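Local coordinates for protein N-alpha-acetyltransferase 35, NatC auxiliary subunit (Saccharomyces cerevisiae, PDB 6YGB) that serves as the auxiliary subunit of the yeast NatC N-terminal acetyltransferase, which acetylates the N-terminal methionine of L-A virus Gag, and supports viral propagation, at residues N580-H585 and E602-Q607; D704-K709 and L727-D732. One frame throughout, in Å; residues are numbered along the deposited sequence.

Contact 1 (N580-H585 and E602-Q607)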
ATOM      1  N   ASN B 580      -0.446 -28.942   9.951  1.00 48.38           N
ATOM      2  CA  ASN B 580      -0.595 -29.992   8.951  1.00 48.68           C
ATOM      3  C   ASN B 580      -0.964 -29.374   7.607  1.00 50.08           C
ATOM      4  O   ASN B 580      -1.380 -28.216   7.520  1.00 48.42           O
ATOM      5  CB  ASN B 580      -1.635 -31.064   9.362  1.00 47.60           C
ATOM      6  CG  ASN B 580      -3.058 -30.537   9.409  1.00 46.88           C
ATOM      7  OD1 ASN B 580      -3.638 -30.167   8.389  1.00 48.03           O
ATOM      8  ND2 ASN B 580      -3.641 -30.535  10.599  1.00 46.03           N
ATOM      9  N   GLU B 581      -0.810 -30.174   6.549  1.00 53.70           N
ATOM     10  CA  GLU B 581      -0.991 -29.664   5.193  1.00 53.25           C
ATOM     11  C   GLU B 581      -2.441 -29.300   4.894  1.00 48.80           C
ATOM     12  O   GLU B 581      -2.695 -28.390   4.096  1.00 47.25           O
ATOM     13  CB  GLU B 581      -0.486 -30.687   4.179  1.00 60.58           C
ATOM     14  CG  GLU B 581      -1.051 -32.076   4.405  1.00 67.49           C
ATOM     15  CD  GLU B 581       0.004 -33.066   4.845  1.00 73.13           C
ATOM     16  OE1 GLU B 581       0.327 -33.974   4.049  1.00 73.70           O
ATOM     17  OE2 GLU B 581       0.514 -32.929   5.980  1.00 75.98           O
ATOM     18  N   ARG B 582      -3.404 -29.991   5.507  1.00 47.28           N
ATOM     19  CA  ARG B 582      -4.802 -29.666   5.239  1.00 44.23           C
ATOM     20  C   ARG B 582      -5.160 -28.304   5.821  1.00 38.64           C
ATOM     21  O   ARG B 582      -5.844 -27.505   5.172  1.00 35.17           O
ATOM     22  CB  ARG B 582      -5.720 -30.759   5.794  1.00 46.14           C
ATOM     23  CG  ARG B 582      -7.183 -30.637   5.382  1.00 47.07           C
ATOM     24  CD  ARG B 582      -8.050 -31.678   6.093  1.00 53.88           C
ATOM     25  NE  ARG B 582      -7.929 -33.013   5.509  1.00 56.57           N
ATOM     26  CZ  ARG B 582      -8.818 -33.545   4.677  1.00 58.54           C
ATOM     27  NH1 ARG B 582      -9.900 -32.860   4.333  1.00 58.75           N
ATOM     28  NH2 ARG B 582      -8.628 -34.762   4.192  1.00 59.63           N
ATOM     29  N   LEU B 583      -4.689 -28.014   7.032  1.00 39.78           N
ATOM     30  CA  LEU B 583      -4.916 -26.693   7.611  1.00 39.81           C
ATOM     31  C   LEU B 583      -4.316 -25.598   6.737  1.00 37.62           C
ATOM     32  O   LEU B 583      -4.953 -24.567   6.501  1.00 34.08           O
ATOM     33  CB  LEU B 583      -4.341 -26.637   9.024  1.00 41.38           C
ATOM     34  CG  LEU B 583      -5.110 -27.459  10.063  1.00 44.72           C
ATOM     35  CD1 LEU B 583      -4.449 -27.396  11.434  1.00 45.96           C
ATOM     36  CD2 LEU B 583      -6.555 -26.997  10.148  1.00 43.74           C
ATOM     37  N   ILE B 584      -3.103 -25.819   6.222  1.00 42.53           N
ATOM     38  CA  ILE B 584      -2.434 -24.815   5.398  1.00 39.20           C
ATOM     39  C   ILE B 584      -3.172 -24.618   4.081  1.00 36.40           C
ATOM     40  O   ILE B 584      -3.325 -23.488   3.600  1.00 36.29           O
ATOM     41  CB  ILE B 584      -0.966 -25.220   5.179  1.00 39.15           C
ATOM     42  CG1 ILE B 584      -0.219 -25.150   6.510  1.00 40.15           C
ATOM     43  CG2 ILE B 584      -0.298 -24.340   4.125  1.00 37.17           C
ATOM     44  CD1 ILE B 584       1.076 -25.898   6.511  1.00 40.62           C
ATOM     45  N   HIS B 585      -3.647 -25.709   3.484  1.00 35.24           N
ATOM     46  CA  HIS B 585      -4.424 -25.597   2.256  1.00 34.16           C
ATOM     47  C   HIS B 585      -5.698 -24.789   2.476  1.00 36.62           C
ATOM     48  O   HIS B 585      -6.009 -23.887   1.690  1.00 39.13           O
ATOM     49  CB  HIS B 585      -4.757 -26.990   1.722  1.00 34.20           C
ATOM     50  CG  HIS B 585      -5.797 -26.986   0.648  1.00 34.02           C
ATOM     51  ND1 HIS B 585      -5.482 -26.949  -0.693  1.00 34.39           N
ATOM     52  CD2 HIS B 585      -7.148 -27.004   0.718  1.00 33.66           C
ATOM     53  CE1 HIS B 585      -6.597 -26.947  -1.403  1.00 34.11           C
ATOM     54  NE2 HIS B 585      -7.622 -26.976  -0.570  1.00 34.07           N
ATOM     55  N   GLU B 602     -13.235 -29.570  -2.844  1.00 46.06           N
ATOM     56  CA  GLU B 602     -12.739 -30.114  -1.591  1.00 49.96           C
ATOM     57  C   GLU B 602     -11.251 -30.436  -1.696  1.00 46.16           C
ATOM     58  O   GLU B 602     -10.695 -30.591  -2.785  1.00 46.08           O
ATOM     59  CB  GLU B 602     -13.523 -31.368  -1.199  1.00 58.83           C
ATOM     60  CG  GLU B 602     -14.937 -31.095  -0.698  1.00 67.40           C
ATOM     61  CD  GLU B 602     -14.991 -30.829   0.796  1.00 73.99           C
ATOM     62  OE1 GLU B 602     -14.548 -31.702   1.573  1.00 76.79           O
ATOM     63  OE2 GLU B 602     -15.473 -29.747   1.196  1.00 75.25           O
ATOM     64  N   TYR B 603     -10.612 -30.535  -0.531  1.00 44.90           N
ATOM     65  CA  TYR B 603      -9.183 -30.821  -0.460  1.00 42.27           C
ATOM     66  C   TYR B 603      -8.825 -32.093  -1.222  1.00 42.80           C
ATOM     67  O   TYR B 603      -7.798 -32.151  -1.906  1.00 40.87           O
ATOM     68  CB  TYR B 603      -8.778 -30.924   1.014  1.00 40.37           C
ATOM     69  CG  TYR B 603      -7.368 -31.386   1.286  1.00 40.45           C
ATOM     70  CD1 TYR B 603      -6.305 -30.492   1.267  1.00 39.11           C
ATOM     71  CD2 TYR B 603      -7.107 -32.710   1.605  1.00 43.96           C
ATOM     72  CE1 TYR B 603      -5.015 -30.912   1.536  1.00 42.58           C
ATOM     73  CE2 TYR B 603      -5.822 -33.140   1.871  1.00 46.23           C
ATOM     74  CZ  TYR B 603      -4.781 -32.238   1.837  1.00 46.52           C
ATOM     75  OH  TYR B 603      -3.505 -32.671   2.107  1.00 49.29           O
ATOM     76  N   GLU B 604      -9.677 -33.111  -1.139  1.00 45.00           N
ATOM     77  CA  GLU B 604      -9.394 -34.377  -1.806  1.00 45.88           C
ATOM     78  C   GLU B 604      -9.418 -34.238  -3.324  1.00 43.68           C
ATOM     79  O   GLU B 604      -8.681 -34.950  -4.019  1.00 44.26           O
ATOM     80  CB  GLU B 604     -10.392 -35.441  -1.352  1.00 49.40           C
ATOM     81  CG  GLU B 604     -10.267 -35.833   0.113  1.00 53.81           C
ATOM     82  CD  GLU B 604     -10.906 -34.837   1.066  1.00 57.73           C
ATOM     83  OE1 GLU B 604     -11.451 -33.814   0.599  1.00 58.63           O
ATOM     84  OE2 GLU B 604     -10.860 -35.082   2.291  1.00 59.71           O
ATOM     85  N   VAL B 605     -10.247 -33.337  -3.859  1.00 40.42           N
ATOM     86  CA  VAL B 605     -10.279 -33.141  -5.307  1.00 39.32           C
ATOM     87  C   VAL B 605      -8.959 -32.558  -5.793  1.00 40.93           C
ATOM     88  O   VAL B 605      -8.446 -32.941  -6.853  1.00 41.26           O
ATOM     89  CB  VAL B 605     -11.464 -32.246  -5.712  1.00 39.09           C
ATOM     90  CG1 VAL B 605     -11.447 -31.997  -7.217  1.00 36.53           C
ATOM     91  CG2 VAL B 605     -12.787 -32.870  -5.288  1.00 39.90           C
ATOM     92  N   PHE B 606      -8.398 -31.610  -5.033  1.00 40.90           N
ATOM     93  CA  PHE B 606      -7.094 -31.042  -5.367  1.00 40.27           C
ATOM     94  C   PHE B 606      -6.032 -32.128  -5.449  1.00 39.62           C
ATOM     95  O   PHE B 606      -5.194 -32.127  -6.356  1.00 39.17           O
ATOM     96  CB  PHE B 606      -6.684 -29.998  -4.325  1.00 39.65           C
ATOM     97  CG  PHE B 606      -7.266 -28.626  -4.549  1.00 38.02           C
ATOM     98  CD1 PHE B 606      -8.503 -28.285  -4.024  1.00 37.44           C
ATOM     99  CD2 PHE B 606      -6.549 -27.660  -5.238  1.00 37.19           C
ATOM    100  CE1 PHE B 606      -9.026 -27.017  -4.211  1.00 37.02           C
ATOM    101  CE2 PHE B 606      -7.066 -26.388  -5.426  1.00 37.13           C
ATOM    102  CZ  PHE B 606      -8.306 -26.068  -4.912  1.00 37.07           C
ATOM    103  N   GLN B 607      -6.045 -33.057  -4.492  1.00 41.20           N
ATOM    104  CA  GLN B 607      -5.040 -34.116  -4.461  1.00 45.42           C
ATOM    105  C   GLN B 607      -5.228 -35.088  -5.618  1.00 47.35           C
ATOM    106  O   GLN B 607      -4.263 -35.459  -6.297  1.00 46.66           O
ATOM    107  CB  GLN B 607      -5.099 -34.868  -3.128  1.00 49.51           C
ATOM    108  CG  GLN B 607      -5.162 -33.979  -1.902  1.00 52.80           C
ATOM    109  CD  GLN B 607      -4.069 -32.933  -1.878  1.00 54.30           C
ATOM    110  OE1 GLN B 607      -2.880 -33.257  -1.897  1.00 55.90           O
ATOM    111  NE2 GLN B 607      -4.466 -31.668  -1.839  1.00 54.14           N
TER

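Contact 2 (D704-K709 and L727-D732). With EDO (1,2-ethanediol), chain C.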
ATOM      1  N   ASP B 704      25.582 -38.496  -9.028  1.00120.58           N
ATOM      2  CA  ASP B 704      25.840 -37.277  -8.260  1.00121.44           C
ATOM      3  C   ASP B 704      25.138 -36.099  -8.933  1.00114.73           C
ATOM      4  O   ASP B 704      25.756 -35.161  -9.437  1.00115.35           O
ATOM      5  CB  ASP B 704      27.336 -37.032  -8.139  1.00128.84           C
ATOM      6  CG  ASP B 704      28.058 -37.210  -9.456  1.00135.35           C
ATOM      7  OD1 ASP B 704      27.768 -38.202 -10.160  1.00137.45           O
ATOM      8  OD2 ASP B 704      28.912 -36.362  -9.789  1.00138.05           O
ATOM      9  N   SER B 705      23.812 -36.174  -8.934  1.00104.26           N
ATOM     10  CA  SER B 705      22.993 -35.139  -9.536  1.00 88.74           C
ATOM     11  C   SER B 705      22.990 -33.889  -8.666  1.00 76.93           C
ATOM     12  O   SER B 705      23.257 -33.937  -7.464  1.00 75.72           O
ATOM     13  CB  SER B 705      21.565 -35.643  -9.736  1.00 83.52           C
ATOM     14  OG  SER B 705      21.540 -36.788 -10.568  1.00 81.63           O
ATOM     15  N   HIS B 706      22.692 -32.758  -9.295  1.00 69.58           N
ATOM     16  CA  HIS B 706      22.547 -31.517  -8.553  1.00 65.11           C
ATOM     17  C   HIS B 706      21.250 -31.520  -7.755  1.00 62.73           C
ATOM     18  O   HIS B 706      20.284 -32.214  -8.085  1.00 60.97           O
ATOM     19  CB  HIS B 706      22.550 -30.314  -9.491  1.00 62.40           C
ATOM     20  CG  HIS B 706      23.894 -29.992 -10.054  1.00 61.69           C
ATOM     21  ND1 HIS B 706      24.212 -30.199 -11.378  1.00 62.02           N
ATOM     22  CD2 HIS B 706      25.000 -29.471  -9.477  1.00 61.87           C
ATOM     23  CE1 HIS B 706      25.459 -29.823 -11.591  1.00 62.75           C
ATOM     24  NE2 HIS B 706      25.960 -29.375 -10.454  1.00 64.01           N
ATOM     25  N   GLU B 707      21.241 -30.727  -6.689  1.00 63.18           N
ATOM     26  CA  GLU B 707      20.044 -30.495  -5.896  1.00 64.89           C
ATOM     27  C   GLU B 707      19.427 -29.193  -6.378  1.00 60.94           C
ATOM     28  O   GLU B 707      20.050 -28.133  -6.264  1.00 60.38           O
ATOM     29  CB  GLU B 707      20.384 -30.420  -4.409  1.00 73.33           C
ATOM     30  CG  GLU B 707      19.179 -30.313  -3.487  1.00 79.23           C
ATOM     31  CD  GLU B 707      19.571 -30.213  -2.024  1.00 85.00           C
ATOM     32  OE1 GLU B 707      20.786 -30.204  -1.723  1.00 88.29           O
ATOM     33  OE2 GLU B 707      18.661 -30.142  -1.174  1.00 85.52           O
ATOM     34  N   TYR B 708      18.224 -29.273  -6.935  1.00 58.78           N
ATOM     35  CA  TYR B 708      17.551 -28.123  -7.513  1.00 56.59           C
ATOM     36  C   TYR B 708      16.424 -27.650  -6.608  1.00 57.11           C
ATOM     37  O   TYR B 708      15.876 -28.416  -5.811  1.00 57.02           O
ATOM     38  CB  TYR B 708      16.974 -28.448  -8.896  1.00 53.14           C
ATOM     39  CG  TYR B 708      18.001 -28.772  -9.953  1.00 50.67           C
ATOM     40  CD1 TYR B 708      18.659 -27.760 -10.638  1.00 49.99           C
ATOM     41  CD2 TYR B 708      18.303 -30.088 -10.277  1.00 47.85           C
ATOM     42  CE1 TYR B 708      19.595 -28.047 -11.609  1.00 48.69           C
ATOM     43  CE2 TYR B 708      19.239 -30.385 -11.249  1.00 47.78           C
ATOM     44  CZ  TYR B 708      19.879 -29.360 -11.911  1.00 48.92           C
ATOM     45  OH  TYR B 708      20.812 -29.646 -12.879  1.00 53.37           O
ATOM     46  N   LYS B 709      16.089 -26.374  -6.745  1.00 58.13           N
ATOM     47  CA  LYS B 709      14.899 -25.797  -6.145  1.00 58.28           C
ATOM     48  C   LYS B 709      14.129 -25.067  -7.234  1.00 56.71           C
ATOM     49  O   LYS B 709      14.706 -24.646  -8.241  1.00 55.78           O
ATOM     50  CB  LYS B 709      15.244 -24.829  -5.004  1.00 61.60           C
ATOM     51  CG  LYS B 709      16.247 -23.761  -5.396  1.00 65.61           C
ATOM     52  CD  LYS B 709      16.307 -22.628  -4.380  1.00 67.60           C
ATOM     53  CE  LYS B 709      17.464 -21.680  -4.692  1.00 70.19           C
ATOM     54  NZ  LYS B 709      17.427 -20.444  -3.860  1.00 71.81           N
ATOM     55  N   LEU B 727      13.969 -23.776 -12.618  1.00 43.29           N
ATOM     56  CA  LEU B 727      14.914 -24.551 -11.828  1.00 45.79           C
ATOM     57  C   LEU B 727      16.103 -23.685 -11.444  1.00 49.20           C
ATOM     58  O   LEU B 727      16.457 -22.741 -12.148  1.00 50.29           O
ATOM     59  CB  LEU B 727      15.403 -25.767 -12.605  1.00 45.90           C
ATOM     60  CG  LEU B 727      14.441 -26.946 -12.670  1.00 45.09           C
ATOM     61  CD1 LEU B 727      15.125 -28.113 -13.345  1.00 46.84           C
ATOM     62  CD2 LEU B 727      13.962 -27.316 -11.273  1.00 43.49           C
ATOM     63  N   ARG B 728      16.718 -24.016 -10.311  1.00 51.26           N
ATOM     64  CA  ARG B 728      17.908 -23.314  -9.853  1.00 54.49           C
ATOM     65  C   ARG B 728      18.670 -24.220  -8.900  1.00 54.93           C
ATOM     66  O   ARG B 728      18.069 -24.874  -8.042  1.00 54.46           O
ATOM     67  CB  ARG B 728      17.555 -21.984  -9.176  1.00 59.67           C
ATOM     68  CG  ARG B 728      17.839 -20.781 -10.068  1.00 66.90           C
ATOM     69  CD  ARG B 728      17.005 -19.564  -9.710  1.00 70.77           C
ATOM     70  NE  ARG B 728      16.832 -18.681 -10.863  1.00 74.38           N
ATOM     71  CZ  ARG B 728      16.266 -17.478 -10.814  1.00 75.59           C
ATOM     72  NH1 ARG B 728      15.820 -16.998  -9.661  1.00 76.10           N
ATOM     73  NH2 ARG B 728      16.150 -16.752 -11.919  1.00 76.48           N
ATOM     74  N   ILE B 729      19.994 -24.256  -9.064  1.00 57.79           N
ATOM     75  CA  ILE B 729      20.830 -25.128  -8.250  1.00 61.19           C
ATOM     76  C   ILE B 729      20.872 -24.609  -6.822  1.00 68.24           C
ATOM     77  O   ILE B 729      21.146 -23.427  -6.582  1.00 64.39           O
ATOM     78  CB  ILE B 729      22.246 -25.222  -8.836  1.00 58.61           C
ATOM     79  CG1 ILE B 729      22.208 -25.806 -10.248  1.00 56.75           C
ATOM     80  CG2 ILE B 729      23.139 -26.062  -7.935  1.00 57.06           C
ATOM     81  CD1 ILE B 729      23.582 -26.025 -10.837  1.00 57.91           C
ATOM     82  N   LYS B 730      20.602 -25.493  -5.868  1.00 79.76           N
ATOM     83  CA  LYS B 730      20.701 -25.146  -4.459  1.00 91.04           C
ATOM     84  C   LYS B 730      22.166 -25.184  -4.050  1.00100.15           C
ATOM     85  O   LYS B 730      22.845 -26.195  -4.257  1.00103.18           O
ATOM     86  CB  LYS B 730      19.877 -26.117  -3.612  1.00 94.79           C
ATOM     87  CG  LYS B 730      19.420 -25.561  -2.270  1.00 96.83           C
ATOM     88  CD  LYS B 730      18.328 -26.427  -1.648  1.00 98.43           C
ATOM     89  CE  LYS B 730      17.666 -25.728  -0.461  1.00 99.16           C
ATOM     90  NZ  LYS B 730      17.041 -24.419  -0.826  1.00100.42           N
ATOM     91  N   GLN B 731      22.656 -24.084  -3.479  1.00106.11           N
ATOM     92  CA  GLN B 731      24.073 -23.925  -3.173  1.00113.37           C
ATOM     93  C   GLN B 731      24.286 -23.860  -1.667  1.00117.71           C
ATOM     94  O   GLN B 731      23.709 -22.999  -0.993  1.00118.47           O
ATOM     95  CB  GLN B 731      24.639 -22.668  -3.841  1.00115.28           C
ATOM     96  CG  GLN B 731      25.119 -22.876  -5.273  1.00115.76           C
ATOM     97  CD  GLN B 731      25.967 -21.722  -5.776  1.00116.63           C
ATOM     98  OE1 GLN B 731      27.097 -21.917  -6.230  1.00118.28           O
ATOM     99  NE2 GLN B 731      25.427 -20.510  -5.699  1.00115.25           N
ATOM    100  N   ASP B 732      25.131 -24.754  -1.155  1.00120.91           N
ATOM    101  CA  ASP B 732      25.536 -24.765   0.251  1.00125.66           C
ATOM    102  C   ASP B 732      24.347 -24.779   1.207  1.00124.61           C
ATOM    103  O   ASP B 732      23.366 -25.488   0.978  1.00122.27           O
ATOM    104  CB  ASP B 732      26.437 -23.563   0.544  1.00129.56           C
ATOM    105  CG  ASP B 732      27.693 -23.560  -0.306  1.00129.70           C
ATOM    106  OD1 ASP B 732      28.110 -24.651  -0.758  1.00128.86           O
ATOM    107  OD2 ASP B 732      28.263 -22.471  -0.526  1.00129.69           O
TER
HETATM  108  C1  EDO C 823      15.394 -22.409 -16.543  1.00 45.64           C
HETATM  109  O1  EDO C 823      16.694 -21.823 -16.449  1.00 45.98           O
HETATM  110  C2  EDO C 823      15.358 -23.686 -15.711  1.00 45.09           C
HETATM  111  O2  EDO C 823      13.994 -24.029 -15.443  1.00 43.56           O

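Contact 1 (N580-H585 and E602-Q607)
Tyr603 and Phe606 of helix 603-613 meet His585 of helix 581-588 in an aromatic cluster that joins the first turns of two helices, whose local axes stand 101° apart. The two ring pairs are both edge-to-face, but His585 plays opposite parts in them. Its face receives the edge of Tyr603, with Tyr603 CD1 3.6 Å from His585 CG, whereas its own edge points at the face of Phe606, where His585 CE1 sits over the ring centre and 3.5 Å from Phe606 CD1. Tyr603 is covered on both faces: Arg582 CG lies over one, 4.2 Å from the ring centroid in a CH-pi contact, and Gln607 NE2 lies above the other toward the rim. With CG anti to the backbone N (chi1 -171°) and a bend at chi3, Arg582 turns a guanidinium face to Tyr603 CD2, which lies over its centre, the two planes tilted against each other. From there NH1 and NH2 of Arg582 both grip a single oxygen, Glu604 OE2, at 3.2 and 2.9 Å; that oxygen lies in the guanidinium plane but is approached from above the carboxylate plane. This salt bridge fixes the rotation of the guanidinium at an exposed margin of the contact. Further out, Phe589 and Trp470 extend the aromatic packing, while Leu583 and Ile584 rest against Thr159 and Gly134 of the N-alpha-acetyltransferase 30 chain. Asn580, at the N-cap of the helix that carries Arg582 and His585, accepts through OD1 from Leu583 N at 2.8 Å, with an N-H...O angle of 165°.

Contact 2 (D704-K709 and L727-D732)
Ile729 places CG1 anti to its carbonyl carbon (chi1 -61°) and extends CD1 beyond it, so that CD1 lies over the centre of the His706 ring, 4.0 Å from the centroid in a CH-pi contact. Tyr708, with CG likewise anti to its carbonyl carbon, swings its ring to where CE1 comes within 3.7 Å of Ile729 CG1. Leu727 CD1 lies over one face of that ring, and Leu727 CD2 meets Tyr708 CB at 4.0 Å. Backbone bonds set the register: Lys709 N donates to Arg728 O at 2.8 Å, and Lys730 N to Glu707 O at 2.7 Å, each with an N-H...O angle of 167°. The return bond from Arg728 N to Lys709 O is weak, at an angle of 127°. Lys709 and Arg728 thus form an antiparallel hydrogen-bonded pair with side chains on one face, and Arg728 continues to a salt bridge with Glu711. Tyr708 and Ile729 form the adjoining non-hydrogen-bonded pair; their side chains diverge at the base, although the Ile729 end turns back toward the tyrosine ring. Tyr708 and Leu727 also pack on helix 668-701, while Leu727 N donates to O2 of a 1,2-ethanediol, probably from the crystallisation liquor. Such alternating pairs are typical of an antiparallel beta hairpin, here at the open end of strands 708-713 and 724-729.

How the contacts relate
Both contacts lie at the surface, on the same side of the chain's centre, with about 18 Å between nearest atoms, so they are separate. They follow in series along the chain and hold different elements. Contact 1 joins two helices mainly through side chains, and its single buried residue, Phe606, packs against His585, whereas the Arg582-Glu604 pair lies at the exposed margin; its first helix also borders the N-alpha-acetyltransferase 30 chain. Contact 2 has no buried residue among those touching and meets no other subunit; backbone bonds between the hairpin strands supply its polar links, while apolar side chains and the aliphatic parts of lysines pack around them. The larger interface, 529 against 361 Å², belongs to contact 2.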